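Local atomic coordinates of sugar ABC transporter, sugar-binding protein (Streptococcus pneumoniae, PDB entry 2HEU), a protein that probably captures sugars, most likely of the raffinose family, outside the cell and delivers them to an ABC transporter for uptake. Residues A[111-116]-A[362-367]; A[207-212]-A[216-221]; A[373-378]-A[386-391]. All coordinates share one frame; numbering follows the deposited sequence. Where two conformers were deposited one is given.

Interaction 1: residues A[111-116]-A[362-367]; sequences EKYAVN and LQQYWT
Gln364 reaching Lys112 and Tyr113 makes a small, buried contact between two loops far apart in sequence, one preceding strand 122-123 and the other following strand 358-360. The chain has the two-lobed form of bacterial solute-binding proteins, and the contact is a narrow bridge carried by one long side chain. The backbones stay well separated, with Tyr113 CA 8.9 Å from Gln364 CA, and the glutamine spans the gap. Its chain is extended beyond CG, which stands opposite the backbone N (chi1 -178°), and this carries the terminal amide across to the other loop. There the atom modelled as Gln364 OE1 lies 3.2 Å from Lys112 O, but the amide is probably turned over in the model; with it turned back, the approach to Lys112 O may be a hydrogen bond. The amide end of Gln364 also lies beside the Tyr113 ring, meeting it obliquely near CD1. The two side chains cross at about a right angle, and the amide plane is inclined by 53° to the tyrosine ring. Sequence neighbours also pack locally: Lys112 CB lies over one face of the Tyr113 ring, toward its rim, and Gln364 CG over one face of the Tyr365 ring, again toward the rim. Both loops are folded tightly by backbone bonds of the 3-10 kind, Ala114 N to Glu111 O at 3.1 Å and Tyr365 N to Leu362 O at 3.1 Å. The Tyr113 hydroxyl is held beyond the contact by Tyr109 OH and Gly292 N. Val360 of strand 358-360 packs against both Lys112 and Tyr113, Gln85 of helix 82-89 touches Gln364, and Trp366 and Gln363 touch helix 178-189.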
# COMPACT_ATOMS: atom_id res chain seq x y z
N GLU A 111 0.28 -6.81 14.37
CA GLU A 111 0.85 -8.11 14.48
C GLU A 111 1.26 -8.69 13.10
O GLU A 111 2.12 -9.60 13.03
CB GLU A 111 -0.12 -9.06 15.16
CG GLU A 111 -0.45 -8.76 16.59
CD GLU A 111 -1.53 -7.76 16.89
OE1 GLU A 111 -2.02 -7.04 16.00
OE2 GLU A 111 -1.99 -7.75 18.07
N LYS A 112 0.70 -8.17 12.02
CA LYS A 112 1.07 -8.60 10.68
C LYS A 112 2.46 -8.26 10.30
O LYS A 112 2.95 -8.73 9.26
CB LYS A 112 0.09 -8.09 9.67
CG LYS A 112 -1.26 -8.72 9.92
CD LYS A 112 -2.26 -8.46 8.90
CE LYS A 112 -3.62 -9.10 9.32
NZ LYS A 112 -4.65 -8.90 8.40
N TYR A 113 3.11 -7.39 11.11
CA TYR A 113 4.49 -6.98 10.90
C TYR A 113 5.37 -7.41 12.06
O TYR A 113 6.52 -6.96 12.15
CB TYR A 113 4.58 -5.48 10.64
CG TYR A 113 3.65 -5.01 9.60
CD1 TYR A 113 3.97 -5.05 8.26
CD2 TYR A 113 2.43 -4.50 9.93
CE1 TYR A 113 3.07 -4.50 7.30
CE2 TYR A 113 1.52 -3.97 9.01
CZ TYR A 113 1.88 -3.97 7.67
OH TYR A 113 1.13 -3.41 6.68
N ALA A 114 4.86 -8.26 12.94
CA ALA A 114 5.66 -8.71 14.10
C ALA A 114 6.92 -9.40 13.62
O ALA A 114 6.91 -10.05 12.59
CB ALA A 114 4.82 -9.66 15.04
N VAL A 115 7.95 -9.29 14.41
CA VAL A 115 9.25 -9.92 14.22
C VAL A 115 9.57 -10.70 15.47
O VAL A 115 9.54 -10.15 16.57
CB VAL A 115 10.35 -8.89 13.94
CG1 VAL A 115 11.78 -9.50 13.76
CG2 VAL A 115 9.98 -8.11 12.73
N ASN A 116 9.76 -12.02 15.32
CA ASN A 116 9.86 -12.91 16.51
C ASN A 116 8.70 -12.67 17.48
O ASN A 116 8.90 -12.64 18.71
CB ASN A 116 11.20 -12.74 17.23
CG ASN A 116 12.40 -12.96 16.33
OD1 ASN A 116 13.41 -12.20 16.40
ND2 ASN A 116 12.36 -14.01 15.52
N LEU A 362 2.89 -8.70 -0.97
CA LEU A 362 3.58 -9.97 -0.96
C LEU A 362 5.10 -9.84 -0.84
O LEU A 362 5.76 -10.71 -0.33
CB LEU A 362 3.21 -10.80 -2.19
CG LEU A 362 1.75 -11.16 -2.32
CD1 LEU A 362 1.55 -11.99 -3.61
CD2 LEU A 362 1.21 -11.91 -1.14
N GLN A 363 5.60 -8.70 -1.33
CA GLN A 363 7.07 -8.45 -1.32
C GLN A 363 7.58 -8.24 0.11
O GLN A 363 8.80 -8.15 0.27
CB GLN A 363 7.50 -7.34 -2.26
CG GLN A 363 7.10 -5.94 -1.86
CD GLN A 363 5.79 -5.47 -2.37
OE1 GLN A 363 4.97 -6.30 -2.79
NE2 GLN A 363 5.48 -4.19 -2.32
N GLN A 364 6.73 -8.21 1.11
CA GLN A 364 7.18 -8.38 2.51
C GLN A 364 8.19 -9.51 2.61
O GLN A 364 9.07 -9.45 3.43
CB GLN A 364 5.94 -8.60 3.38
CG GLN A 364 6.26 -8.74 4.88
CD GLN A 364 5.05 -8.89 5.75
OE1 GLN A 364 5.08 -8.33 6.92
NE2 GLN A 364 4.00 -9.43 5.28
N TYR A 365 7.94 -10.57 1.82
CA TYR A 365 8.73 -11.83 1.91
C TYR A 365 9.51 -12.14 0.61
O TYR A 365 9.84 -13.27 0.36
CB TYR A 365 7.88 -12.99 2.35
CG TYR A 365 7.34 -12.78 3.73
CD1 TYR A 365 8.20 -12.73 4.80
CD2 TYR A 365 5.99 -12.60 3.95
CE1 TYR A 365 7.71 -12.54 6.04
CE2 TYR A 365 5.51 -12.39 5.22
CZ TYR A 365 6.36 -12.37 6.25
OH TYR A 365 5.86 -12.15 7.53
N TRP A 366 9.78 -11.08 -0.17
CA TRP A 366 10.59 -11.20 -1.35
C TRP A 366 11.87 -10.40 -1.23
O TRP A 366 11.93 -9.45 -0.41
CB TRP A 366 9.88 -10.67 -2.59
CG TRP A 366 8.54 -11.30 -2.96
CD1 TRP A 366 7.95 -12.35 -2.37
CD2 TRP A 366 7.64 -10.81 -3.97
NE1 TRP A 366 6.74 -12.60 -2.98
CE2 TRP A 366 6.51 -11.67 -3.93
CE3 TRP A 366 7.70 -9.74 -4.89
CZ2 TRP A 366 5.46 -11.48 -4.82
CZ3 TRP A 366 6.63 -9.54 -5.74
CH2 TRP A 366 5.51 -10.42 -5.67
N THR A 367 12.90 -10.75 -1.95
CA THR A 367 14.15 -10.00 -1.91
C THR A 367 14.20 -8.76 -2.80
O THR A 367 15.07 -7.94 -2.60
CB THR A 367 15.33 -10.96 -2.16
OG1 THR A 367 15.18 -11.51 -3.41
CG2 THR A 367 15.42 -12.05 -1.11

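Interaction 2: residues A[207-212]-A[216-221]; sequences IKLSDP and DDIKVM
Leu209 and Ile218 supply the apolar part of this contact between a turn and the helix that follows it: Leu209 CD1 meets Ile218 CD1 at 3.5 Å, the two side chains crossing at about a right angle. Leu209 CG lies opposite its backbone N, and chi1 (-178°) and chi2 (58°) together turn CD1 to the helix. The backbone part is the first turn of helix 212-222. Asp216 N donates to Pro212 O at 3.0 Å, with an N-H...O angle of 157°. A water adds a second donor to Pro212 O, at 2.8 Å, and a weak bond to Asp216 OD1, so it links the carbonyl to the aspartate side chain. Polar bonds also shape the approach to the helix. Lys208 to Asp211 form a type I turn, and the backbone N-H of Lys208 donates to Asp211 OD2, with Lys208 N 3.0 Å from OD2 and well above the carboxylate plane. Asp211 holds the N-cap position yet makes no capping bond; its OD2 serves the turn and Tyr198 OH instead. Around the contact, Leu209 and Ile218 rest on helix 385-396, Ile218 also touches helix 370-382, and Asp216 packs on Trp149 of helix 149-161.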
# COMPACT_ATOMS: atom_id res chain seq x y z
N ILE A 207 6.62 -23.47 -10.41
CA ILE A 207 5.50 -22.75 -11.01
C ILE A 207 5.36 -23.26 -12.44
O ILE A 207 6.33 -23.15 -13.21
CB ILE A 207 5.72 -21.22 -10.97
CG1 ILE A 207 5.91 -20.75 -9.51
CG2 ILE A 207 4.63 -20.45 -11.71
CD1 ILE A 207 6.53 -19.38 -9.37
N LYS A 208 4.24 -23.86 -12.80
CA LYS A 208 4.03 -24.44 -14.12
C LYS A 208 2.79 -23.91 -14.76
O LYS A 208 1.77 -23.67 -14.13
CB LYS A 208 3.94 -25.96 -14.01
CG LYS A 208 5.28 -26.58 -13.71
CD LYS A 208 5.17 -28.04 -13.29
CE LYS A 208 4.48 -28.92 -14.14
NZ LYS A 208 4.67 -30.29 -13.63
N LEU A 209 2.86 -23.78 -16.08
CA LEU A 209 1.72 -23.29 -16.86
C LEU A 209 0.48 -24.13 -16.67
O LEU A 209 -0.60 -23.61 -16.67
CB LEU A 209 2.14 -23.23 -18.34
CG LEU A 209 1.09 -22.70 -19.26
CD1 LEU A 209 0.63 -21.31 -18.89
CD2 LEU A 209 1.64 -22.74 -20.73
N SER A 210 0.66 -25.45 -16.45
CA SER A 210 -0.44 -26.35 -16.25
C SER A 210 -1.10 -26.25 -14.90
O SER A 210 -2.13 -26.86 -14.65
CB SER A 210 0.05 -27.77 -16.49
OG SER A 210 1.22 -28.09 -15.74
N ASP A 211 -0.49 -25.54 -13.93
CA ASP A 211 -1.07 -25.50 -12.61
C ASP A 211 -2.40 -24.79 -12.64
O ASP A 211 -2.50 -23.65 -13.22
CB ASP A 211 -0.14 -24.69 -11.69
CG ASP A 211 1.14 -25.35 -11.36
OD1 ASP A 211 1.27 -26.64 -11.39
OD2 ASP A 211 2.06 -24.63 -10.91
N PRO A 212 -3.43 -25.27 -11.95
CA PRO A 212 -4.69 -24.52 -11.82
C PRO A 212 -4.53 -23.09 -11.36
O PRO A 212 -5.23 -22.18 -11.83
CB PRO A 212 -5.49 -25.38 -10.89
CG PRO A 212 -5.05 -26.77 -11.22
CD PRO A 212 -3.59 -26.62 -11.41
N ASP A 216 -5.65 -19.69 -13.38
CA ASP A 216 -6.51 -18.65 -12.81
C ASP A 216 -5.81 -17.28 -12.83
O ASP A 216 -6.44 -16.27 -13.12
CB ASP A 216 -6.95 -19.00 -11.41
CG ASP A 216 -8.10 -20.07 -11.36
OD1 ASP A 216 -8.75 -20.28 -12.38
OD2 ASP A 216 -8.34 -20.60 -10.27
N ASP A 217 -4.53 -17.26 -12.47
CA ASP A 217 -3.79 -15.98 -12.56
C ASP A 217 -3.84 -15.44 -14.00
O ASP A 217 -4.04 -14.25 -14.19
CB ASP A 217 -2.34 -16.22 -12.14
CG ASP A 217 -1.50 -14.99 -12.35
OD1 ASP A 217 -1.77 -14.04 -11.49
OD2 ASP A 217 -0.68 -14.89 -13.24
N ILE A 218 -3.64 -16.30 -15.00
CA ILE A 218 -3.69 -15.89 -16.37
C ILE A 218 -5.06 -15.39 -16.74
O ILE A 218 -5.20 -14.41 -17.45
CB ILE A 218 -3.18 -17.05 -17.24
CG1 ILE A 218 -1.66 -17.20 -17.05
CG2 ILE A 218 -3.57 -16.82 -18.71
CD1 ILE A 218 -1.08 -18.50 -17.58
N LYS A 219 -6.12 -16.06 -16.26
CA LYS A 219 -7.48 -15.61 -16.49
C LYS A 219 -7.65 -14.17 -15.99
O LYS A 219 -8.19 -13.30 -16.70
CB LYS A 219 -8.47 -16.53 -15.81
CG LYS A 219 -9.91 -16.12 -15.87
CD LYS A 219 -10.80 -17.05 -15.08
CE LYS A 219 -12.24 -16.66 -14.94
NZ LYS A 219 -12.96 -16.68 -16.21
N VAL A 220 -7.21 -13.89 -14.79
CA VAL A 220 -7.36 -12.53 -14.21
C VAL A 220 -6.52 -11.53 -15.02
O VAL A 220 -6.97 -10.43 -15.36
CB VAL A 220 -7.07 -12.53 -12.74
CG1 VAL A 220 -7.21 -11.10 -12.18
CG2 VAL A 220 -8.01 -13.46 -11.99
N MET A 221 -5.26 -11.88 -15.34
CA MET A 221 -4.43 -11.01 -16.16
C MET A 221 -5.05 -10.78 -17.52
O MET A 221 -4.92 -9.66 -18.09
CB MET A 221 -3.02 -11.59 -16.31
CG MET A 221 -2.16 -11.50 -15.08
SD MET A 221 -1.98 -9.85 -14.38
CE MET A 221 -1.47 -8.91 -15.83
O HOH W 1 -7.67 -23.15 -12.89

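Interaction 3: residues A[373-378]-A[386-391]; sequences HTLTMN and QGMVND
Leu375 packs against Met388 and Asp391 in a helical hairpin, in which helix 370-382 is followed after a short connection by helix 385-396 running back against it at an incline. The leucine is the centre of the contact. Its CB abuts the CB of Asp391, 3.6 Å between Leu375 CB and Asp391 CB, and this is the tightest point between the two segments. Chi1 (68°) sets Leu375 CG in the crowded position between the backbone N and carbonyl carbon, and together with chi2 (84°) it directs CD1 to Met388 and CD2 to Asp391. CD1 meets the methionine side chain, with Leu375 CD1 4.0 Å from Met388 CG, while CD2 lies against the backbone of Asp391, 3.9 Å from Leu375 CD2 to Asp391 O. Leucine and methionine cross at about a right angle. No direct hydrogen bond joins the segments; at the edge of this apolar patch, polar atoms are linked through water. Asp391 OD2 accepts from two waters, an arrangement consistent with a charged carboxylate, and one of these waters also accepts a weak bond from Asn378 ND2. Further bonds lie around the pair. Asn181 ND2 and the carbonyl of Phe372 hold Thr376 OG1, Asp384 OD1 takes the Gly387 N-H at the start of the second helix, and Glu369 OE2 is hydrogen-bonded to His373 NE2. Met388 bends at chi3 and leans on Asp217 and Ile218, while Thr376 touches Met221, so helix 212-222 closes in on both members of the hairpin. The other water on Asp391 bridges the two helices: it donates to both Leu375 O and Asp391 OD2, each at 2.8 Å.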
# COMPACT_ATOMS: atom_id res chain seq x y z
N HIS A 373 7.06 -6.67 -11.29
CA HIS A 373 6.34 -5.64 -12.06
C HIS A 373 6.52 -5.89 -13.54
O HIS A 373 5.58 -5.88 -14.35
CB HIS A 373 6.85 -4.23 -11.73
CG HIS A 373 6.92 -3.90 -10.28
ND1 HIS A 373 7.59 -2.79 -9.89
CD2 HIS A 373 6.44 -4.52 -9.17
CE1 HIS A 373 7.52 -2.74 -8.57
NE2 HIS A 373 6.79 -3.73 -8.09
N THR A 374 7.78 -6.10 -13.95
CA THR A 374 8.12 -6.22 -15.36
C THR A 374 7.42 -7.43 -15.98
O THR A 374 6.90 -7.33 -17.08
CB THR A 374 9.64 -6.31 -15.52
OG1 THR A 374 10.20 -5.11 -15.01
CG2 THR A 374 10.08 -6.61 -16.94
N LEU A 375 7.48 -8.60 -15.32
CA LEU A 375 6.86 -9.77 -15.94
C LEU A 375 5.36 -9.58 -16.07
O LEU A 375 4.74 -10.09 -17.02
CB LEU A 375 7.22 -11.05 -15.21
CG LEU A 375 6.69 -11.28 -13.79
CD1 LEU A 375 5.28 -11.87 -13.78
CD2 LEU A 375 7.63 -12.15 -12.96
N THR A 376 4.74 -8.84 -15.16
CA THR A 376 3.33 -8.59 -15.19
C THR A 376 2.97 -7.74 -16.41
O THR A 376 2.10 -8.09 -17.22
CB THR A 376 2.87 -7.89 -13.91
OG1 THR A 376 3.13 -8.77 -12.78
CG2 THR A 376 1.39 -7.55 -13.95
N MET A 377 3.67 -6.60 -16.56
CA MET A 377 3.35 -5.69 -17.67
C MET A 377 3.75 -6.35 -18.99
O MET A 377 3.07 -6.16 -20.01
CB MET A 377 4.05 -4.36 -17.48
CG MET A 377 3.60 -3.29 -18.48
SD MET A 377 1.84 -2.91 -18.44
CE MET A 377 1.77 -1.89 -16.98
N ASN A 378 4.84 -7.11 -19.01
CA ASN A 378 5.26 -7.75 -20.28
C ASN A 378 4.23 -8.75 -20.71
O ASN A 378 4.05 -8.94 -21.92
CB ASN A 378 6.62 -8.44 -20.12
CG ASN A 378 7.77 -7.49 -20.14
OD1 ASN A 378 7.59 -6.29 -20.27
ND2 ASN A 378 8.99 -7.95 -19.88
N GLN A 386 3.69 -18.93 -21.48
CA GLN A 386 4.87 -19.67 -21.06
C GLN A 386 5.99 -18.71 -20.65
O GLN A 386 6.73 -18.97 -19.70
CB GLN A 386 5.31 -20.65 -22.14
CG GLN A 386 6.48 -21.55 -21.65
CD GLN A 386 5.99 -22.50 -20.56
OE1 GLN A 386 6.55 -22.43 -19.41
NE2 GLN A 386 5.06 -23.31 -20.82
N GLY A 387 6.16 -17.63 -21.39
CA GLY A 387 7.16 -16.66 -21.06
C GLY A 387 6.97 -16.08 -19.67
O GLY A 387 7.90 -15.87 -18.92
N MET A 388 5.70 -15.79 -19.31
CA MET A 388 5.41 -15.27 -17.98
C MET A 388 5.75 -16.30 -16.90
O MET A 388 6.32 -15.95 -15.88
CB MET A 388 3.94 -14.79 -17.89
CG MET A 388 3.62 -14.24 -16.53
SD MET A 388 2.09 -13.33 -16.43
CE MET A 388 0.84 -14.57 -16.73
N VAL A 389 5.38 -17.57 -17.12
CA VAL A 389 5.76 -18.63 -16.18
C VAL A 389 7.25 -18.71 -16.05
O VAL A 389 7.79 -18.80 -14.93
CB VAL A 389 5.13 -19.95 -16.62
CG1 VAL A 389 5.71 -21.11 -15.81
CG2 VAL A 389 3.61 -19.90 -16.50
N ASN A 390 7.97 -18.69 -17.16
CA ASN A 390 9.41 -18.72 -17.11
C ASN A 390 9.97 -17.55 -16.32
O ASN A 390 10.90 -17.70 -15.50
CB ASN A 390 9.96 -18.74 -18.52
CG ASN A 390 9.72 -20.04 -19.27
OD1 ASN A 390 9.34 -21.05 -18.67
ND2 ASN A 390 9.90 -19.98 -20.57
N ASP A 391 9.42 -16.35 -16.54
CA ASP A 391 9.82 -15.17 -15.81
C ASP A 391 9.57 -15.30 -14.33
O ASP A 391 10.38 -14.82 -13.51
CB ASP A 391 9.07 -13.93 -16.33
CG ASP A 391 9.42 -13.46 -17.70
OD1 ASP A 391 10.44 -13.84 -18.24
OD2 ASP A 391 8.64 -12.61 -18.21
O HOH W 2 5.91 -12.04 -18.63
O HOH W 3 9.83 -10.10 -17.80

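From the N terminus, the chain first enters interaction 1 at 111-116, a loop that closes only at 362-367, after 245 intervening residues. It ties the loop before strand 122-123 to the one between strand 358-360 and helix 370-382. Interaction 2 is nested inside that span: segments 207-212 and 216-221 close a local turn at the start of helix 212-222. Interaction 3 follows interaction 1 in series, opening at 373-378 and closing at 386-391. Space joins what sequence separates: interactions 2 and 3 touch, with helix 212-222 and its preceding turn packed on the hairpin of helices 370-382 and 385-396. Interaction 1 stands apart, its centre about 24 Å from that of interaction 3, with no touching atoms.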